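Local structure of histone-lysine N-methyltransferase family member SUVH9 (Arabidopsis thaliana, 4NJ5) at residues Asp24-Arg27 and Met28-Met32; Glu492-Pro495 and Pro496-Leu500; Gln155-Gly159 and Gly160-Met164. The protein acts in gene silencing without methyltransferase activity of its own, and may bind methylated DNA and recruit RNA polymerase V to chromatin. All blocks are in the same frame, centred on the assembly; numbering follows the deposited sequence.

Contact 1. Residues Asp24-Arg27 and Met28-Met32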
ATOM      1  N   ASP A  24       4.181   8.843  -4.819  1.00 19.56           N
ATOM      2  CA  ASP A  24       2.814   8.449  -5.156  1.00 26.45           C
ATOM      3  C   ASP A  24       1.873   9.641  -5.376  1.00 28.93           C
ATOM      4  O   ASP A  24       1.011   9.601  -6.267  1.00 30.91           O
ATOM      5  CB  ASP A  24       2.249   7.471  -4.118  1.00 25.10           C
ATOM      6  CG  ASP A  24       2.765   6.054  -4.315  1.00 23.43           C
ATOM      7  OD1 ASP A  24       2.902   5.630  -5.482  1.00 24.21           O
ATOM      8  OD2 ASP A  24       3.037   5.366  -3.306  1.00 18.69           O
ATOM      9  N   SER A  25       2.043  10.702  -4.585  1.00 32.52           N
ATOM     10  CA  SER A  25       1.254  11.913  -4.804  1.00 31.15           C
ATOM     11  C   SER A  25       1.526  12.513  -6.182  1.00 31.72           C
ATOM     12  O   SER A  25       0.599  12.916  -6.889  1.00 33.34           O
ATOM     13  CB  SER A  25       1.532  12.955  -3.722  1.00 21.95           C
ATOM     14  OG  SER A  25       1.138  12.471  -2.454  1.00 21.79           O
ATOM     15  N   LEU A  26       2.803  12.563  -6.555  1.00 22.60           N
ATOM     16  CA  LEU A  26       3.210  13.101  -7.849  1.00 25.86           C
ATOM     17  C   LEU A  26       2.621  12.282  -8.997  1.00 28.43           C
ATOM     18  O   LEU A  26       2.039  12.842  -9.935  1.00 25.15           O
ATOM     19  CB  LEU A  26       4.735  13.130  -7.959  1.00 25.88           C
ATOM     20  CG  LEU A  26       5.400  14.321  -8.652  1.00 28.75           C
ATOM     21  CD1 LEU A  26       6.759  13.894  -9.187  1.00 28.53           C
ATOM     22  CD2 LEU A  26       4.540  14.893  -9.772  1.00 28.77           C
ATOM     23  N   ARG A  27       2.786  10.962  -8.924  1.00 22.86           N
ATOM     24  CA  ARG A  27       2.170  10.069  -9.902  1.00 27.59           C
ATOM     25  C   ARG A  27       0.694  10.393 -10.063  1.00 25.11           C
ATOM     26  O   ARG A  27       0.217  10.641 -11.175  1.00 26.71           O
ATOM     27  CB  ARG A  27       2.299   8.610  -9.468  1.00 28.28           C
ATOM     28  CG  ARG A  27       3.532   7.889  -9.959  1.00 26.16           C
ATOM     29  CD  ARG A  27       3.318   6.380  -9.907  1.00 27.01           C
ATOM     30  NE  ARG A  27       2.654   5.956  -8.674  1.00 26.66           N
ATOM     31  CZ  ARG A  27       1.388   5.552  -8.603  1.00 26.37           C
ATOM     32  NH1 ARG A  27       0.640   5.510  -9.699  1.00 25.89           N
ATOM     33  NH2 ARG A  27       0.870   5.191  -7.435  1.00 22.19           N
ATOM     34  N   MET A  28      -0.022  10.396  -8.941  1.00 23.34           N
ATOM     35  CA  MET A  28      -1.458  10.645  -8.969  1.00 24.13           C
ATOM     36  C   MET A  28      -1.785  11.997  -9.601  1.00 25.57           C
ATOM     37  O   MET A  28      -2.780  12.133 -10.313  1.00 26.83           O
ATOM     38  CB  MET A  28      -2.054  10.528  -7.563  1.00 23.35           C
ATOM     39  CG  MET A  28      -2.084   9.096  -7.041  1.00 22.46           C
ATOM     40  SD  MET A  28      -2.636   8.968  -5.331  1.00 25.24           S
ATOM     41  CE  MET A  28      -4.287   9.658  -5.462  1.00 23.94           C
ATOM     42  N   PHE A  29      -0.932  12.986  -9.359  1.00 25.64           N
ATOM     43  CA  PHE A  29      -1.133  14.310  -9.934  1.00 27.22           C
ATOM     44  C   PHE A  29      -0.988  14.307 -11.452  1.00 28.68           C
ATOM     45  O   PHE A  29      -1.795  14.910 -12.159  1.00 30.32           O
ATOM     46  CB  PHE A  29      -0.162  15.322  -9.331  1.00 27.23           C
ATOM     47  CG  PHE A  29      -0.171  16.652 -10.030  1.00 29.12           C
ATOM     48  CD1 PHE A  29      -1.211  17.546  -9.828  1.00 30.10           C
ATOM     49  CD2 PHE A  29       0.857  17.005 -10.892  1.00 30.13           C
ATOM     50  CE1 PHE A  29      -1.229  18.769 -10.470  1.00 32.06           C
ATOM     51  CE2 PHE A  29       0.847  18.230 -11.541  1.00 33.77           C
ATOM     52  CZ  PHE A  29      -0.197  19.114 -11.329  1.00 33.17           C
ATOM     53  N   LEU A  30       0.053  13.639 -11.941  1.00 28.27           N
ATOM     54  CA  LEU A  30       0.285  13.515 -13.377  1.00 29.74           C
ATOM     55  C   LEU A  30      -0.883  12.798 -14.046  1.00 30.51           C
ATOM     56  O   LEU A  30      -1.316  13.160 -15.164  1.00 32.54           O
ATOM     57  CB  LEU A  30       1.578  12.746 -13.633  1.00 28.96           C
ATOM     58  CG  LEU A  30       2.832  13.475 -13.160  1.00 28.96           C
ATOM     59  CD1 LEU A  30       4.072  12.616 -13.346  1.00 29.04           C
ATOM     60  CD2 LEU A  30       2.974  14.796 -13.907  1.00 30.87           C
ATOM     61  N   MET A  31      -1.405  11.790 -13.348  1.00 34.39           N
ATOM     62  CA  MET A  31      -2.595  11.084 -13.815  1.00 35.09           C
ATOM     63  C   MET A  31      -3.838  11.985 -13.838  1.00 37.13           C
ATOM     64  O   MET A  31      -4.635  11.928 -14.774  1.00 39.86           O
ATOM     65  CB  MET A  31      -2.843   9.817 -12.985  1.00 34.55           C
ATOM     66  CG  MET A  31      -1.616   8.927 -12.846  1.00 36.02           C
ATOM     67  SD  MET A  31      -1.933   7.157 -12.879  1.00 58.72           S
ATOM     68  CE  MET A  31      -1.507   6.835 -14.583  1.00 29.62           C
ATOM     69  N   MET A  32      -4.017  12.826 -12.829  1.00 37.65           N
ATOM     70  CA  MET A  32      -5.171  13.722 -12.837  1.00 40.32           C
ATOM     71  C   MET A  32      -5.037  14.739 -13.968  1.00 38.39           C
ATOM     72  O   MET A  32      -6.016  15.099 -14.617  1.00 38.96           O
ATOM     73  CB  MET A  32      -5.337  14.423 -11.484  1.00 38.63           C
ATOM     74  CG  MET A  32      -5.958  13.543 -10.403  1.00 40.49           C
ATOM     75  SD  MET A  32      -7.642  13.047 -10.830  1.00 43.35           S
ATOM     76  CE  MET A  32      -8.496  14.617 -10.700  1.00 32.91           C
TER
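The Arg27 guanidinium meets Met31 one turn further along the helix: Arg27 NH1 lies 4.4 Å from Met31 SD, and the sulfur approaches the flat group obliquely. At the guanidinium edge, in its plane, sits Asp24 OD1. Arg27 grips this single carboxylate oxygen side-on with two nitrogens: NH2 forms a salt bridge to Asp24 OD1 at 2.9 Å, and NE donates to the same OD1 at 3.2 Å through a more bent N-H...O. NE comes in nearly along the C-O bond, whereas NH2 arrives from above the carboxylate plane. The bend in the Arg27 chain (chi3 -43°) folds the guanidinium back toward Asp24 in the preceding turn. Asp24 OD2 is hydrogen-bonded to Asn493 ND2, which holds the second oxygen of this buried carboxylate. Round the Phe29 ring, Leu26 CD2 stands obliquely, 4.4 Å from Phe29 CD2. The same Leu26 methyl also meets Leu30 CG at 4.1 Å, the two leucines slanting across one another. Asp24 and Arg27, Arg27 and Met31, and Leu26 with Phe29 and Leu30 are pairs three or four residues apart on the alpha-helix 8-35, whose i to i+4 backbone bonds run from Met28 N to Asp24 O, Phe29 N to Ser25 O, Leu30 N to Leu26 O and Met31 N to Arg27 O. Met28 CG, anti to its carbonyl carbon (chi1 -71°), lies 3.2 Å from Asp24 O. Helix 46-60 covers one flank of the helix, with Leu26 on Met57, Arg27 on Ala54, Leu30 on Lys50 and Met31 on Arg46. Loop residues receive other side chains: Met28 touches Asp325 and Thr329, and Phe29 touches Leu427. Ser25 OG is hydrogen-bonded to Met21 O, one turn earlier in the same helix, and to Gly425 N.

Contact 2. Residues Glu492-Pro495 and Pro496-Leu500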
ATOM      1  N   GLU A 492      -0.368   4.108   3.296  1.00 17.41           N
ATOM      2  CA  GLU A 492       0.812   3.800   2.496  1.00 21.36           C
ATOM      3  C   GLU A 492       0.632   2.484   1.748  1.00 17.60           C
ATOM      4  O   GLU A 492      -0.414   1.841   1.850  1.00 17.31           O
ATOM      5  CB  GLU A 492       2.063   3.745   3.379  1.00 18.79           C
ATOM      6  CG  GLU A 492       1.971   2.745   4.517  1.00 18.90           C
ATOM      7  CD  GLU A 492       3.174   2.792   5.442  1.00 19.98           C
ATOM      8  OE1 GLU A 492       4.169   3.468   5.101  1.00 20.68           O
ATOM      9  OE2 GLU A 492       3.121   2.152   6.514  1.00 20.25           O
ATOM     10  N   ASN A 493       1.647   2.089   0.988  1.00 18.10           N
ATOM     11  CA  ASN A 493       1.620   0.800   0.305  1.00 18.10           C
ATOM     12  C   ASN A 493       1.886  -0.341   1.284  1.00 18.41           C
ATOM     13  O   ASN A 493       3.034  -0.645   1.609  1.00 20.76           O
ATOM     14  CB  ASN A 493       2.623   0.777  -0.851  1.00 21.89           C
ATOM     15  CG  ASN A 493       2.274   1.773  -1.946  1.00 23.71           C
ATOM     16  OD1 ASN A 493       1.109   1.929  -2.306  1.00 17.84           O
ATOM     17  ND2 ASN A 493       3.283   2.462  -2.468  1.00 24.95           N
ATOM     18  N   ILE A 494       0.812  -0.963   1.754  1.00 24.15           N
ATOM     19  CA  ILE A 494       0.901  -2.008   2.766  1.00 25.70           C
ATOM     20  C   ILE A 494       0.958  -3.399   2.140  1.00 27.76           C
ATOM     21  O   ILE A 494      -0.003  -3.838   1.511  1.00 35.92           O
ATOM     22  CB  ILE A 494      -0.311  -1.955   3.717  1.00 21.35           C
ATOM     23  CG1 ILE A 494      -0.525  -0.528   4.236  1.00 19.21           C
ATOM     24  CG2 ILE A 494      -0.135  -2.948   4.859  1.00 18.25           C
ATOM     25  CD1 ILE A 494      -1.824  -0.331   5.007  1.00 17.48           C
ATOM     26  N   PRO A 495       2.089  -4.096   2.306  1.00 19.42           N
ATOM     27  CA  PRO A 495       2.169  -5.485   1.842  1.00 19.93           C
ATOM     28  C   PRO A 495       1.222  -6.375   2.641  1.00 19.82           C
ATOM     29  O   PRO A 495       0.894  -6.039   3.776  1.00 19.61           O
ATOM     30  CB  PRO A 495       3.632  -5.868   2.102  1.00 20.99           C
ATOM     31  CG  PRO A 495       4.130  -4.883   3.103  1.00 21.06           C
ATOM     32  CD  PRO A 495       3.362  -3.618   2.873  1.00 20.13           C
ATOM     33  N   PRO A 496       0.761  -7.465   2.080  1.00 21.09           N
ATOM     34  CA  PRO A 496      -0.120  -8.369   2.780  1.00 23.48           C
ATOM     35  C   PRO A 496       0.530  -8.943   4.017  1.00 24.84           C
ATOM     36  O   PRO A 496       1.707  -9.122   4.087  1.00 28.07           O
ATOM     37  CB  PRO A 496      -0.320  -9.472   1.787  1.00 24.64           C
ATOM     38  CG  PRO A 496      -0.125  -8.876   0.502  1.00 26.66           C
ATOM     39  CD  PRO A 496       0.829  -7.773   0.662  1.00 23.29           C
ATOM     40  N   MET A 497      -0.303  -9.156   5.007  1.00 20.72           N
ATOM     41  CA  MET A 497      -0.005  -9.736   6.288  1.00 22.02           C
ATOM     42  C   MET A 497       0.559  -8.722   7.249  1.00 25.48           C
ATOM     43  O   MET A 497       0.782  -9.016   8.365  1.00 28.43           O
ATOM     44  CB  MET A 497       0.874 -10.984   6.190  1.00 22.61           C
ATOM     45  CG  MET A 497       0.417 -11.998   5.184  1.00 22.91           C
ATOM     46  SD  MET A 497      -1.179 -12.635   5.556  1.00 33.26           S
ATOM     47  CE  MET A 497      -2.149 -12.022   4.255  1.00 64.65           C
ATOM     48  N   THR A 498       0.719  -7.506   6.814  1.00 23.64           N
ATOM     49  CA  THR A 498       1.077  -6.466   7.714  1.00 26.08           C
ATOM     50  C   THR A 498      -0.143  -6.020   8.477  1.00 25.74           C
ATOM     51  O   THR A 498      -1.148  -5.762   7.923  1.00 24.33           O
ATOM     52  CB  THR A 498       1.718  -5.287   6.980  1.00 32.85           C
ATOM     53  OG1 THR A 498       2.946  -5.702   6.392  1.00 35.32           O
ATOM     54  CG2 THR A 498       1.953  -4.167   7.880  1.00 28.06           C
ATOM     55  N   GLU A 499      -0.034  -5.962   9.779  1.00 24.83           N
ATOM     56  CA  GLU A 499      -1.143  -5.554  10.605  1.00 21.45           C
ATOM     57  C   GLU A 499      -1.576  -4.104  10.329  1.00 21.30           C
ATOM     58  O   GLU A 499      -0.783  -3.230  10.158  1.00 19.71           O
ATOM     59  CB  GLU A 499      -0.848  -5.800  12.092  1.00 21.30           C
ATOM     60  CG  GLU A 499      -1.952  -5.355  13.015  1.00 27.36           C
ATOM     61  CD  GLU A 499      -1.779  -5.696  14.477  1.00 30.78           C
ATOM     62  OE1 GLU A 499      -2.659  -5.433  15.237  1.00 28.02           O
ATOM     63  OE2 GLU A 499      -0.781  -6.223  14.905  1.00 36.22           O
ATOM     64  N   LEU A 500      -2.875  -3.894  10.335  1.00 25.87           N
ATOM     65  CA  LEU A 500      -3.396  -2.548  10.165  1.00 25.60           C
ATOM     66  C   LEU A 500      -3.510  -1.895  11.530  1.00 28.23           C
ATOM     67  O   LEU A 500      -3.866  -2.553  12.507  1.00 34.86           O
ATOM     68  CB  LEU A 500      -4.769  -2.589   9.506  1.00 21.85           C
ATOM     69  CG  LEU A 500      -4.847  -3.235   8.125  1.00 21.59           C
ATOM     70  CD1 LEU A 500      -6.279  -3.183   7.618  1.00 19.14           C
ATOM     71  CD2 LEU A 500      -3.896  -2.541   7.154  1.00 17.13           C
TER
HETATM   72  O   HOH W   1      -1.963  -6.313   5.392  1.00 13.44           O
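Ile494 overlaps Thr498 through its CG2 methyl, which lies 3.7 Å from Thr498 CB and 3.9 Å from Thr498 CG2. The other branch of Ile494 carries CD1 to Leu500 CD2, 3.7 Å away, and these two side chains cross at about a right angle. Thr498 also reaches back to Pro495, its OG1 standing 3.6 Å from ring atom CG of Pro495. With Thr498 OG1 turned beside its own backbone N (chi1 -64°), both atoms lie near Pro495 O: N makes a weak hydrogen bond to it at 3.4 Å, and OG1 is 3.3 Å away. The N-H bond closes a type II beta turn from Pro495 to Thr498, with Pro496 and Met497 at its corners, Met497 taking the positive phi of 83°. Water 1 lies between the carbonyl oxygens of Pro495 and Thr498, 2.7 Å from Thr498 O. The turn belongs to the SET domain, in the loop between strands 485-490 and 501-502. Its corner residues Pro496 and Met497 pack on helix 228-240, while the backbones of Met497 and Leu500 are hydrogen-bonded to those of Ser377 and Val375 in strand 373-377.

Contact 3. Residues Gln155-Gly159 and Gly160-Met164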
ATOM      1  N   GLN A 155      26.753 -14.173 -24.782  1.00 25.67           N
ATOM      2  CA  GLN A 155      26.965 -13.162 -23.758  1.00 28.55           C
ATOM      3  C   GLN A 155      28.455 -12.871 -23.639  1.00 29.47           C
ATOM      4  O   GLN A 155      29.294 -13.687 -24.026  1.00 30.91           O
ATOM      5  CB  GLN A 155      26.384 -13.612 -22.416  1.00 24.96           C
ATOM      6  CG  GLN A 155      24.863 -13.607 -22.393  1.00 27.20           C
ATOM      7  CD  GLN A 155      24.283 -13.769 -21.000  1.00 28.91           C
ATOM      8  OE1 GLN A 155      25.011 -13.961 -20.026  1.00 24.07           O
ATOM      9  NE2 GLN A 155      22.959 -13.691 -20.900  1.00 33.68           N
ATOM     10  N   ARG A 156      28.789 -11.693 -23.132  1.00 25.25           N
ATOM     11  CA  ARG A 156      30.185 -11.351 -22.902  1.00 28.38           C
ATOM     12  C   ARG A 156      30.408 -10.966 -21.455  1.00 25.43           C
ATOM     13  O   ARG A 156      29.523 -10.394 -20.816  1.00 22.04           O
ATOM     14  CB  ARG A 156      30.643 -10.252 -23.866  1.00 41.21           C
ATOM     15  CG  ARG A 156      30.761 -10.748 -25.295  1.00 49.53           C
ATOM     16  CD  ARG A 156      30.966  -9.640 -26.303  1.00 57.74           C
ATOM     17  NE  ARG A 156      31.041 -10.162 -27.667  1.00 62.97           N
ATOM     18  CZ  ARG A 156      32.168 -10.511 -28.284  1.00 63.09           C
ATOM     19  NH1 ARG A 156      33.336 -10.385 -27.669  1.00 63.12           N
ATOM     20  NH2 ARG A 156      32.127 -10.983 -29.521  1.00 62.48           N
ATOM     21  N   LEU A 157      31.585 -11.301 -20.938  1.00 29.03           N
ATOM     22  CA  LEU A 157      31.913 -10.999 -19.554  1.00 27.82           C
ATOM     23  C   LEU A 157      32.311  -9.533 -19.429  1.00 26.03           C
ATOM     24  O   LEU A 157      33.473  -9.202 -19.194  1.00 28.82           O
ATOM     25  CB  LEU A 157      33.027 -11.914 -19.056  1.00 29.08           C
ATOM     26  CG  LEU A 157      33.239 -11.966 -17.544  1.00 31.61           C
ATOM     27  CD1 LEU A 157      31.953 -12.380 -16.843  1.00 28.23           C
ATOM     28  CD2 LEU A 157      34.381 -12.912 -17.191  1.00 28.45           C
ATOM     29  N   GLU A 158      31.329  -8.656 -19.616  1.00 25.83           N
ATOM     30  CA  GLU A 158      31.538  -7.217 -19.548  1.00 29.81           C
ATOM     31  C   GLU A 158      30.338  -6.595 -18.854  1.00 28.33           C
ATOM     32  O   GLU A 158      29.310  -7.250 -18.682  1.00 27.65           O
ATOM     33  CB  GLU A 158      31.669  -6.623 -20.955  1.00 36.62           C
ATOM     34  CG  GLU A 158      32.656  -7.333 -21.870  1.00 44.72           C
ATOM     35  CD  GLU A 158      32.650  -6.769 -23.279  1.00 52.02           C
ATOM     36  OE1 GLU A 158      31.550  -6.602 -23.852  1.00 53.78           O
ATOM     37  OE2 GLU A 158      33.746  -6.484 -23.808  1.00 56.39           O
ATOM     38  N   GLY A 159      30.472  -5.330 -18.464  1.00 29.68           N
ATOM     39  CA  GLY A 159      29.393  -4.596 -17.828  1.00 24.55           C
ATOM     40  C   GLY A 159      28.791  -5.310 -16.635  1.00 24.87           C
ATOM     41  O   GLY A 159      29.486  -5.615 -15.666  1.00 34.14           O
ATOM     42  N   GLY A 160      27.494  -5.589 -16.717  1.00 20.70           N
ATOM     43  CA  GLY A 160      26.773  -6.219 -15.627  1.00 22.30           C
ATOM     44  C   GLY A 160      27.321  -7.578 -15.236  1.00 23.16           C
ATOM     45  O   GLY A 160      27.459  -7.878 -14.050  1.00 20.54           O
ATOM     46  N   ASN A 161      27.634  -8.396 -16.234  1.00 17.96           N
ATOM     47  CA  ASN A 161      28.155  -9.738 -15.994  1.00 18.32           C
ATOM     48  C   ASN A 161      29.498  -9.720 -15.265  1.00 20.74           C
ATOM     49  O   ASN A 161      29.691 -10.423 -14.260  1.00 20.22           O
ATOM     50  CB  ASN A 161      28.272 -10.502 -17.314  1.00 17.83           C
ATOM     51  CG  ASN A 161      26.936 -10.649 -18.022  1.00 17.94           C
ATOM     52  OD1 ASN A 161      25.882 -10.525 -17.406  1.00 22.03           O
ATOM     53  ND2 ASN A 161      26.976 -10.915 -19.323  1.00 22.13           N
ATOM     54  N   LEU A 162      30.421  -8.907 -15.776  1.00 34.40           N
ATOM     55  CA  LEU A 162      31.725  -8.731 -15.148  1.00 31.46           C
ATOM     56  C   LEU A 162      31.541  -8.204 -13.734  1.00 31.07           C
ATOM     57  O   LEU A 162      32.245  -8.615 -12.815  1.00 36.82           O
ATOM     58  CB  LEU A 162      32.596  -7.767 -15.959  1.00 22.41           C
ATOM     59  CG  LEU A 162      34.016  -7.494 -15.447  1.00 24.38           C
ATOM     60  CD1 LEU A 162      34.809  -8.783 -15.310  1.00 24.46           C
ATOM     61  CD2 LEU A 162      34.743  -6.515 -16.358  1.00 25.38           C
ATOM     62  N   ALA A 163      30.579  -7.304 -13.562  1.00 21.24           N
ATOM     63  CA  ALA A 163      30.297  -6.734 -12.250  1.00 21.81           C
ATOM     64  C   ALA A 163      29.817  -7.806 -11.271  1.00 21.23           C
ATOM     65  O   ALA A 163      30.193  -7.795 -10.101  1.00 22.22           O
ATOM     66  CB  ALA A 163      29.277  -5.622 -12.368  1.00 28.10           C
ATOM     67  N   MET A 164      28.986  -8.723 -11.757  1.00 20.41           N
ATOM     68  CA  MET A 164      28.525  -9.854 -10.957  1.00 21.88           C
ATOM     69  C   MET A 164      29.722 -10.693 -10.526  1.00 24.95           C
ATOM     70  O   MET A 164      29.870 -11.022  -9.345  1.00 26.98           O
ATOM     71  CB  MET A 164      27.540 -10.721 -11.751  1.00 21.75           C
ATOM     72  CG  MET A 164      26.198 -10.066 -12.044  1.00 21.87           C
ATOM     73  SD  MET A 164      25.182  -9.818 -10.572  1.00 28.60           S
ATOM     74  CE  MET A 164      24.687 -11.499 -10.196  1.00 24.98           C
TER
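The polar contacts centre on Asn161, whose ND2 donates to Arg156 O at 3.0 Å. The N-H...O is fairly straight (157°), but the nitrogen sits above the carbonyl plane. Asn161 CG lies beside its own backbone N (chi1 -60°), which turns the amide back over the incoming loop, and OD1 accepts from Gln142 N. Gln155 OE1 lies 3.7 Å from Asn161 ND2, the two amide planes 20° apart; the Gln155 amide is itself held by Gly141 O and Phe214 N. With an alanine in place of Asn161, Arg156 O and Gln142 N would probably lose these side-chain bonds, and the loop would be less firmly tied to the first turn of the helix. Within the loop, a weak bond from Glu158 N to Arg156 O closes an inverse gamma turn centred on Leu157. Backbone bonds join loop to helix: Asn161 N bonds Glu158 O weakly at 3.2 Å, and Ala163 N bonds Gly159 O at 2.9 Å. Gly159 takes a positive phi as the chain enters helix 159-169 of the SRA domain; this helix packs against strands 103-106, 117-124 and 212-220. Leu157 and Leu162 make the apolar contact, crossing at about a right angle with Leu157 CG 4.2 Å from Leu162 CD1. Side-chain carbons also lie against carbonyl oxygens: Leu162 CB 3.6 Å from Leu157 O, Ala163 CB 3.3 Å from Gly159 O.

Contact 1 is buried, inside a single long helix near the N-terminus, while contact 2 is a partly buried loop turn of the SET domain, its centre about 6 Å from the centre of the chain. Contact 3 is the most peripheral, its centre about 35 Å from that point in the SRA domain, and several of its loop residues are exposed. Contacts 1 and 2 touch through Asp24 and Asn493, joining the helix to the SET domain; contact 3 stays about 25 Å from contact 2 at the nearest atoms. A charged pair and regular helix bonds dominate contact 1, methyl packing and weak turn bonds contact 2, and a side-chain amide hydrogen-bonded to a loop carbonyl contact 3.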